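Local coordinates for protein putative isomerase (Sinorhizobium meliloti, PDB 2PPG) that is a putative isomerase of uncertain function with the two-domain, barrel-containing architecture of the enolase superfamily, at residues A229-M234 / T263-G268; A244-E249 / A255-S260; A211-C216 / V340-F345. All coordinates share one frame; numbering follows the deposited sequence.

Interaction 1: A229-M234 / T263-G268; sequences ALIKAM and TAIAVG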
loop_
_atom_site.group_PDB
_atom_site.type_symbol
_atom_site.label_atom_id
_atom_site.label_comp_id
_atom_site.label_asym_id
_atom_site.label_seq_id
_atom_site.Cartn_x
_atom_site.Cartn_y
_atom_site.Cartn_z
ATOM N N ALA A 229 -2.795 21.596 15.051
ATOM C CA ALA A 229 -3.115 22.274 16.311
ATOM C C ALA A 229 -3.957 23.542 16.086
ATOM O O ALA A 229 -4.968 23.762 16.766
ATOM C CB ALA A 229 -1.830 22.614 17.096
ATOM N N LEU A 230 -3.527 24.357 15.121
ATOM C CA LEU A 230 -4.178 25.619 14.789
ATOM C C LEU A 230 -5.603 25.423 14.290
ATOM O O LEU A 230 -6.526 26.047 14.797
ATOM C CB LEU A 230 -3.342 26.381 13.756
ATOM C CG LEU A 230 -1.999 26.894 14.310
ATOM C CD1 LEU A 230 -1.011 27.272 13.182
ATOM C CD2 LEU A 230 -2.201 28.058 15.299
ATOM N N ILE A 231 -5.779 24.550 13.305
ATOM C CA ILE A 231 -7.104 24.204 12.821
ATOM C C ILE A 231 -8.023 23.758 13.958
ATOM O O ILE A 231 -9.108 24.313 14.132
ATOM C CB ILE A 231 -7.042 23.116 11.745
ATOM C CG1 ILE A 231 -6.308 23.652 10.521
ATOM C CG2 ILE A 231 -8.445 22.641 11.378
ATOM C CD1 ILE A 231 -5.855 22.579 9.557
ATOM N N LYS A 232 -7.577 22.772 14.732
ATOM C CA LYS A 232 -8.370 22.220 15.825
ATOM C C LYS A 232 -8.726 23.268 16.868
ATOM O O LYS A 232 -9.698 23.105 17.599
ATOM C CB LYS A 232 -7.649 21.047 16.497
ATOM C CG LYS A 232 -7.742 19.729 15.725
ATOM C CD LYS A 232 -7.532 18.535 16.645
ATOM C CE LYS A 232 -7.550 17.207 15.885
ATOM N NZ LYS A 232 -8.806 16.970 15.126
ATOM N N ALA A 233 -7.945 24.344 16.924
ATOM C CA ALA A 233 -8.209 25.417 17.870
ATOM C C ALA A 233 -9.345 26.303 17.361
ATOM O O ALA A 233 -10.067 26.920 18.146
ATOM C CB ALA A 233 -6.955 26.236 18.098
HETATM N N MSE A 234 -9.490 26.343 16.038
HETATM C CA MSE A 234 -10.461 27.188 15.360
HETATM C C MSE A 234 -11.791 26.480 15.135
HETATM O O MSE A 234 -12.812 27.134 14.946
HETATM C CB MSE A 234 -9.913 27.618 13.996
HETATM C CG MSE A 234 -8.873 28.709 14.038
HETATM SE SE MSE A 234 -8.283 29.252 12.237
HETATM C CE MSE A 234 -7.188 27.711 11.795
ATOM N N THR A 263 -12.125 19.310 8.894
ATOM C CA THR A 263 -12.164 20.512 8.072
ATOM C C THR A 263 -11.605 20.304 6.671
ATOM O O THR A 263 -10.548 19.674 6.476
ATOM C CB THR A 263 -11.354 21.649 8.719
ATOM O OG1 THR A 263 -11.970 22.042 9.944
ATOM C CG2 THR A 263 -11.269 22.871 7.789
ATOM N N ALA A 264 -12.326 20.859 5.702
ATOM C CA ALA A 264 -11.950 20.803 4.309
ATOM C C ALA A 264 -10.621 21.545 4.087
ATOM O O ALA A 264 -10.414 22.622 4.628
ATOM C CB ALA A 264 -13.046 21.403 3.491
ATOM N N ILE A 265 -9.721 20.951 3.311
ATOM C CA ILE A 265 -8.402 21.535 3.093
ATOM C C ILE A 265 -8.315 22.086 1.688
ATOM O O ILE A 265 -8.604 21.370 0.730
ATOM C CB ILE A 265 -7.259 20.503 3.291
ATOM C CG1 ILE A 265 -7.230 19.983 4.732
ATOM C CG2 ILE A 265 -5.918 21.104 2.916
ATOM C CD1 ILE A 265 -7.281 21.048 5.759
ATOM N N ALA A 266 -7.910 23.349 1.572
ATOM C CA ALA A 266 -7.926 24.044 0.285
ATOM C C ALA A 266 -6.539 24.457 -0.137
ATOM O O ALA A 266 -5.803 25.061 0.656
ATOM C CB ALA A 266 -8.824 25.263 0.357
ATOM N N VAL A 267 -6.187 24.132 -1.384
ATOM C CA VAL A 267 -4.886 24.492 -1.946
ATOM C C VAL A 267 -5.035 24.741 -3.427
ATOM O O VAL A 267 -6.080 24.432 -3.992
ATOM C CB VAL A 267 -3.822 23.381 -1.723
ATOM C CG1 VAL A 267 -3.543 23.201 -0.236
ATOM C CG2 VAL A 267 -4.253 22.047 -2.364
ATOM N N GLY A 268 -4.007 25.303 -4.061
ATOM C CA GLY A 268 -3.974 25.354 -5.524
ATOM C C GLY A 268 -3.467 26.617 -6.205
ATOM O O GLY A 268 -3.047 26.580 -7.370
#
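Ile231, on the buried side of helix 224-234, meets Thr263, in the loop leading to the strand after the next helix, and Ile265 in that strand, and its two branches divide the work. The side chain leaves the helix toward the 263-268 segment, and at CB it forks. The short branch, CG2, stands anti to the backbone N and touches the threonine: it lies 3.9 Å from OG1 of Thr263 and 4.1 Å from CB of the same residue, the two side chains meeting at a slant. That hydroxyl has its polar partner elsewhere, in a hydrogen bond with the Glu235 carboxylate just beyond the helix, so the methyl group rests against an oxygen that is already hydrogen-bonded. Here the principle of the parallel (beta/alpha) barrel is plain: helices coat the outside of a ring of strands, and here an isoleucine of the helix layer packs on residues of the strand layer and the loop before it. The longer branch runs through CG1, placed beside the backbone N (chi1 -64°), and extends at chi2 (164°). Its end, CD1, lies 4.3 Å from CD1 of Ile265, a looser, purely apolar meeting, and also packs on Val257 of helix 251-260. Ala242 of the adjoining strand and Met218 add further walls around Ile231. Ile265 in turn leans on Leu254.

Interaction 2: A244-E249 / A255-S260; sequences APVRTE and ARVAAS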
loop_
_atom_site.group_PDB
_atom_site.type_symbol
_atom_site.label_atom_id
_atom_site.label_comp_id
_atom_site.label_asym_id
_atom_site.label_seq_id
_atom_site.Cartn_x
_atom_site.Cartn_y
_atom_site.Cartn_z
ATOM N N ALA A 244 -3.856 26.712 2.310
ATOM C CA ALA A 244 -2.391 26.680 2.404
ATOM C C ALA A 244 -1.847 26.424 3.818
ATOM O O ALA A 244 -1.124 27.259 4.339
ATOM C CB ALA A 244 -1.815 27.964 1.852
ATOM N N PRO A 245 -2.176 25.267 4.439
ATOM C CA PRO A 245 -1.763 25.070 5.830
ATOM C C PRO A 245 -0.293 24.661 5.991
ATOM O O PRO A 245 0.289 24.895 7.050
ATOM C CB PRO A 245 -2.682 23.940 6.310
ATOM C CG PRO A 245 -2.944 23.139 5.110
ATOM C CD PRO A 245 -2.915 24.095 3.925
ATOM N N VAL A 246 0.297 24.056 4.964
ATOM C CA VAL A 246 1.724 23.711 4.999
ATOM C C VAL A 246 2.416 24.164 3.726
ATOM O O VAL A 246 1.800 24.795 2.872
ATOM C CB VAL A 246 1.967 22.197 5.176
ATOM C CG1 VAL A 246 1.282 21.662 6.471
ATOM C CG2 VAL A 246 1.527 21.429 3.931
ATOM N N ARG A 247 3.696 23.833 3.598
ATOM C CA ARG A 247 4.477 24.242 2.445
ATOM C C ARG A 247 3.970 23.510 1.229
ATOM O O ARG A 247 3.540 22.355 1.346
ATOM C CB ARG A 247 5.945 23.911 2.667
ATOM C CG ARG A 247 6.857 25.106 2.524
ATOM C CD ARG A 247 6.657 26.048 3.682
ATOM N NE ARG A 247 7.688 27.080 3.787
ATOM C CZ ARG A 247 7.679 28.234 3.123
ATOM N NH1 ARG A 247 6.714 28.510 2.258
ATOM N NH2 ARG A 247 8.652 29.113 3.316
ATOM N N THR A 248 4.025 24.173 0.067
ATOM C CA THR A 248 3.582 23.584 -1.197
ATOM C C THR A 248 4.276 22.255 -1.428
ATOM O O THR A 248 3.643 21.283 -1.865
ATOM C CB THR A 248 3.870 24.481 -2.435
ATOM O OG1 THR A 248 3.387 25.821 -2.228
ATOM C CG2 THR A 248 3.194 23.898 -3.673
ATOM N N GLU A 249 5.575 22.210 -1.137
ATOM C CA GLU A 249 6.385 21.009 -1.404
ATOM C C GLU A 249 6.074 19.898 -0.416
ATOM O O GLU A 249 6.359 18.731 -0.678
ATOM C CB GLU A 249 7.885 21.324 -1.387
ATOM C CG GLU A 249 8.322 22.405 -2.387
ATOM C CD GLU A 249 8.223 23.840 -1.837
ATOM O OE1 GLU A 249 7.485 24.064 -0.842
ATOM O OE2 GLU A 249 8.886 24.746 -2.405
ATOM N N ALA A 255 -1.182 15.829 3.305
ATOM C CA ALA A 255 -1.968 14.598 3.379
ATOM C C ALA A 255 -2.349 14.264 4.823
ATOM O O ALA A 255 -3.489 13.898 5.099
ATOM C CB ALA A 255 -1.219 13.446 2.734
ATOM N N ARG A 256 -1.392 14.424 5.734
ATOM C CA ARG A 256 -1.588 14.116 7.146
ATOM C C ARG A 256 -2.537 15.100 7.831
ATOM O O ARG A 256 -3.342 14.695 8.660
ATOM C CB ARG A 256 -0.245 14.072 7.884
ATOM C CG ARG A 256 -0.367 14.353 9.378
ATOM C CD ARG A 256 -0.651 13.100 10.205
ATOM N NE ARG A 256 0.578 12.588 10.818
ATOM C CZ ARG A 256 1.081 11.378 10.601
ATOM N NH1 ARG A 256 2.205 11.024 11.200
ATOM N NH2 ARG A 256 0.458 10.516 9.803
ATOM N N VAL A 257 -2.426 16.383 7.485
ATOM C CA VAL A 257 -3.358 17.412 7.955
ATOM C C VAL A 257 -4.773 17.090 7.465
ATOM O O VAL A 257 -5.723 17.058 8.262
ATOM C CB VAL A 257 -2.967 18.831 7.456
ATOM C CG1 VAL A 257 -3.965 19.832 7.921
ATOM C CG2 VAL A 257 -1.599 19.239 7.958
ATOM N N ALA A 258 -4.911 16.823 6.163
ATOM C CA ALA A 258 -6.214 16.456 5.583
ATOM C C ALA A 258 -6.856 15.288 6.335
ATOM O O ALA A 258 -8.055 15.318 6.636
ATOM C CB ALA A 258 -6.082 16.131 4.112
ATOM N N ALA A 259 -6.041 14.281 6.654
ATOM C CA ALA A 259 -6.507 13.092 7.362
ATOM C C ALA A 259 -6.788 13.334 8.846
ATOM O O ALA A 259 -7.579 12.610 9.439
ATOM C CB ALA A 259 -5.518 11.941 7.191
ATOM N N SER A 260 -6.163 14.350 9.438
ATOM C CA SER A 260 -6.236 14.535 10.887
ATOM C C SER A 260 -7.345 15.470 11.370
ATOM O O SER A 260 -7.570 15.587 12.572
ATOM C CB SER A 260 -4.893 15.016 11.431
ATOM O OG SER A 260 -3.842 14.157 11.033
#
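Val257, halfway along the 255-260 helical segment, faces two consecutive residues of the loop, Pro245 and Val246, and the contact across the segments is entirely apolar. The closer meeting is between the valines, which reach toward each other tip to tip, with CG1 of Val246 4.0 Å from CG2 of Val257. Each of these methyl groups is anti to its own carbonyl carbon, beside the backbone N. The second methyl of Val257, CG1, is instead anti to the backbone N (chi1 178°) and turns to the proline ring, where it stands 4.5 Å from CG of Pro245. One helical valine thus serves two loop residues with separate branches. Leu254, a turn earlier on the same helix, also touches both Pro245 and Val246, which broadens the apolar patch.

The hydrogen bonds nearest this patch run within the helix: Ala259 N bonds to Ala255 O at 3.0 Å, and Ser260 N reaches Val257 O at 3.0 Å, an i to i-3 step.

Charged and polar groups gather at the far end of the loop, away from the valines. Thr248 OG1 is hydrogen-bonded to Glu270, and the carboxylate of Glu249 reaches across the subunit interface: it forms a salt bridge with Arg112 and a hydrogen bond with Tyr108, both of a neighbouring subunit.

Taken as a worked example, the contact shows how a beta-alpha loop folds back on the helix it introduces. The loop, at the C-terminal end of strand 241-243, and helix 251-260 belong to one beta-alpha unit of the barrel fold that forms the C-terminal domain of enolase superfamily proteins.

Interaction 3: A211-C216 / V340-F345; sequences AVRIAC and VDCHEF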
loop_
_atom_site.group_PDB
_atom_site.type_symbol
_atom_site.label_atom_id
_atom_site.label_comp_id
_atom_site.label_asym_id
_atom_site.label_seq_id
_atom_site.Cartn_x
_atom_site.Cartn_y
_atom_site.Cartn_z
ATOM N N ALA A 211 -24.690 31.506 11.133
ATOM C CA ALA A 211 -24.991 31.013 9.770
ATOM C C ALA A 211 -23.873 31.246 8.743
ATOM O O ALA A 211 -23.753 30.516 7.766
ATOM C CB ALA A 211 -26.317 31.620 9.254
ATOM N N VAL A 212 -23.072 32.277 8.973
ATOM C CA VAL A 212 -22.037 32.710 8.037
ATOM C C VAL A 212 -20.835 31.750 7.933
ATOM O O VAL A 212 -20.466 31.092 8.917
ATOM C CB VAL A 212 -21.578 34.120 8.434
ATOM C CG1 VAL A 212 -20.104 34.291 8.258
ATOM C CG2 VAL A 212 -22.371 35.167 7.664
ATOM N N ARG A 213 -20.244 31.659 6.737
ATOM C CA ARG A 213 -19.069 30.804 6.517
ATOM C C ARG A 213 -17.787 31.602 6.653
ATOM O O ARG A 213 -17.684 32.733 6.159
ATOM C CB ARG A 213 -19.114 30.115 5.162
ATOM C CG ARG A 213 -20.266 29.147 4.997
ATOM C CD ARG A 213 -20.172 28.383 3.682
ATOM N NE ARG A 213 -20.179 29.279 2.526
ATOM C CZ ARG A 213 -20.124 28.874 1.259
ATOM N NH1 ARG A 213 -20.057 27.586 0.977
ATOM N NH2 ARG A 213 -20.125 29.760 0.273
ATOM N N ILE A 214 -16.816 31.011 7.348
ATOM C CA ILE A 214 -15.582 31.700 7.713
ATOM C C ILE A 214 -14.393 30.757 7.548
ATOM O O ILE A 214 -14.248 29.756 8.263
ATOM C CB ILE A 214 -15.607 32.202 9.174
ATOM C CG1 ILE A 214 -16.779 33.156 9.417
ATOM C CG2 ILE A 214 -14.329 32.942 9.493
ATOM C CD1 ILE A 214 -17.019 33.462 10.878
ATOM N N ALA A 215 -13.541 31.082 6.596
ATOM C CA ALA A 215 -12.379 30.277 6.331
ATOM C C ALA A 215 -11.130 30.991 6.837
ATOM O O ALA A 215 -11.169 32.180 7.168
ATOM C CB ALA A 215 -12.282 30.002 4.845
ATOM N N CYS A 216 -10.029 30.249 6.910
ATOM C CA CYS A 216 -8.742 30.800 7.305
ATOM C C CYS A 216 -7.641 30.490 6.281
ATOM O O CYS A 216 -7.392 29.329 5.950
ATOM C CB CYS A 216 -8.340 30.254 8.662
ATOM S SG CYS A 216 -6.707 30.808 9.178
ATOM N N VAL A 340 -17.778 24.412 -9.492
ATOM C CA VAL A 340 -17.550 25.731 -8.869
ATOM C C VAL A 340 -18.590 26.154 -7.827
ATOM O O VAL A 340 -19.712 26.511 -8.146
ATOM C CB VAL A 340 -17.326 26.854 -9.908
ATOM C CG1 VAL A 340 -17.177 28.202 -9.209
ATOM C CG2 VAL A 340 -16.073 26.554 -10.724
ATOM N N ASP A 341 -18.186 26.123 -6.569
ATOM C CA ASP A 341 -19.099 26.375 -5.457
ATOM C C ASP A 341 -19.211 27.866 -5.157
ATOM O O ASP A 341 -20.227 28.340 -4.646
ATOM C CB ASP A 341 -18.571 25.658 -4.207
ATOM C CG ASP A 341 -19.608 25.553 -3.114
ATOM O OD1 ASP A 341 -19.410 26.157 -2.033
ATOM O OD2 ASP A 341 -20.628 24.866 -3.346
ATOM N N CYS A 342 -18.157 28.594 -5.518
ATOM C CA CYS A 342 -17.836 29.863 -4.911
ATOM C C CYS A 342 -16.590 30.439 -5.586
ATOM O O CYS A 342 -15.889 29.731 -6.281
ATOM C CB CYS A 342 -17.510 29.596 -3.453
ATOM S SG CYS A 342 -17.756 30.976 -2.427
ATOM N N HIS A 343 -16.306 31.717 -5.360
ATOM C CA HIS A 343 -15.163 32.380 -5.976
ATOM C C HIS A 343 -14.701 33.490 -5.050
ATOM O O HIS A 343 -15.508 34.296 -4.596
ATOM C CB HIS A 343 -15.575 32.953 -7.333
ATOM C CG HIS A 343 -14.434 33.360 -8.210
ATOM N ND1 HIS A 343 -13.620 34.442 -7.932
ATOM C CD2 HIS A 343 -13.998 32.856 -9.391
ATOM C CE1 HIS A 343 -12.723 34.572 -8.894
ATOM N NE2 HIS A 343 -12.928 33.621 -9.791
ATOM N N GLU A 344 -13.404 33.525 -4.760
ATOM C CA GLU A 344 -12.823 34.589 -3.936
ATOM C C GLU A 344 -13.124 35.981 -4.502
ATOM O O GLU A 344 -13.130 36.185 -5.717
ATOM C CB GLU A 344 -11.308 34.396 -3.812
ATOM C CG GLU A 344 -10.647 35.314 -2.805
ATOM C CD GLU A 344 -9.149 35.079 -2.643
ATOM O OE1 GLU A 344 -8.516 34.491 -3.545
ATOM O OE2 GLU A 344 -8.593 35.493 -1.604
ATOM N N PHE A 345 -13.369 36.934 -3.609
ATOM C CA PHE A 345 -13.605 38.323 -4.003
ATOM C C PHE A 345 -12.809 39.292 -3.129
ATOM O O PHE A 345 -13.116 39.499 -1.939
ATOM C CB PHE A 345 -15.101 38.632 -3.961
ATOM C CG PHE A 345 -15.443 40.098 -4.050
ATOM C CD1 PHE A 345 -15.057 40.868 -5.148
ATOM C CD2 PHE A 345 -16.201 40.702 -3.055
ATOM C CE1 PHE A 345 -15.410 42.209 -5.230
ATOM C CE2 PHE A 345 -16.552 42.048 -3.143
ATOM C CZ PHE A 345 -16.154 42.796 -4.224
#
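The guanidinium group of Arg213 receives Asp341 at its edge, with OD1 near the plane, while the sulfur of Cys342 approaches obliquely. The carboxylate is turned well away from coplanarity: the two planes stand 64° apart, and OD1 is the oxygen that meets NH1. NH1 of Arg213 lies 3.4 Å from OD1 of Asp341, a salt bridge whose hydrogen bond is weak through length, though nearly straight at 164°. SG of Cys342 is 3.8 Å from NH2 of Arg213. A bend at chi3 (-59°) gives the long side chain its final turn toward both partners. NE is held separately, by a hydrogen bond to Ser185 OG, which helps fix how the group is rotated. The backbones themselves stay far apart, the CA atoms of Arg213 and Cys342 being 11.5 Å from each other, and the side chain spans the gap. Arg213 opens strand 213-217, whereas Asp341 and Cys342 lead into strand 343-345. The contact therefore bridges two strands of the barrel at their N-terminal ends, with strands 185-189 and 155-161 ranked between them in the sheet and helix 325-336 packing against His343.

From the N terminus, the chain enters interaction 3 at strand 213-217, goes on through helix 224-234, where interaction 1 begins, and then passes strand 241-243 to reach the loop of interaction 2. Closure runs in the reverse order. Interaction 2 closes first, over a few residues, when helix 251-260 returns to its loop; interaction 1 closes next, at residues 263-268; interaction 3 closes last, beyond residue 340. The three are thus concentric, and none cross. Interactions 1 and 2 share a core in which Ile231 CD1 lies 3.7 Å from Val257 CG1, while Met234 brings interaction 1 against Cys216. Interactions 1 and 2 join consecutive beta-alpha units, while interaction 3 links strand 213-217 to the approach to strand 343-345.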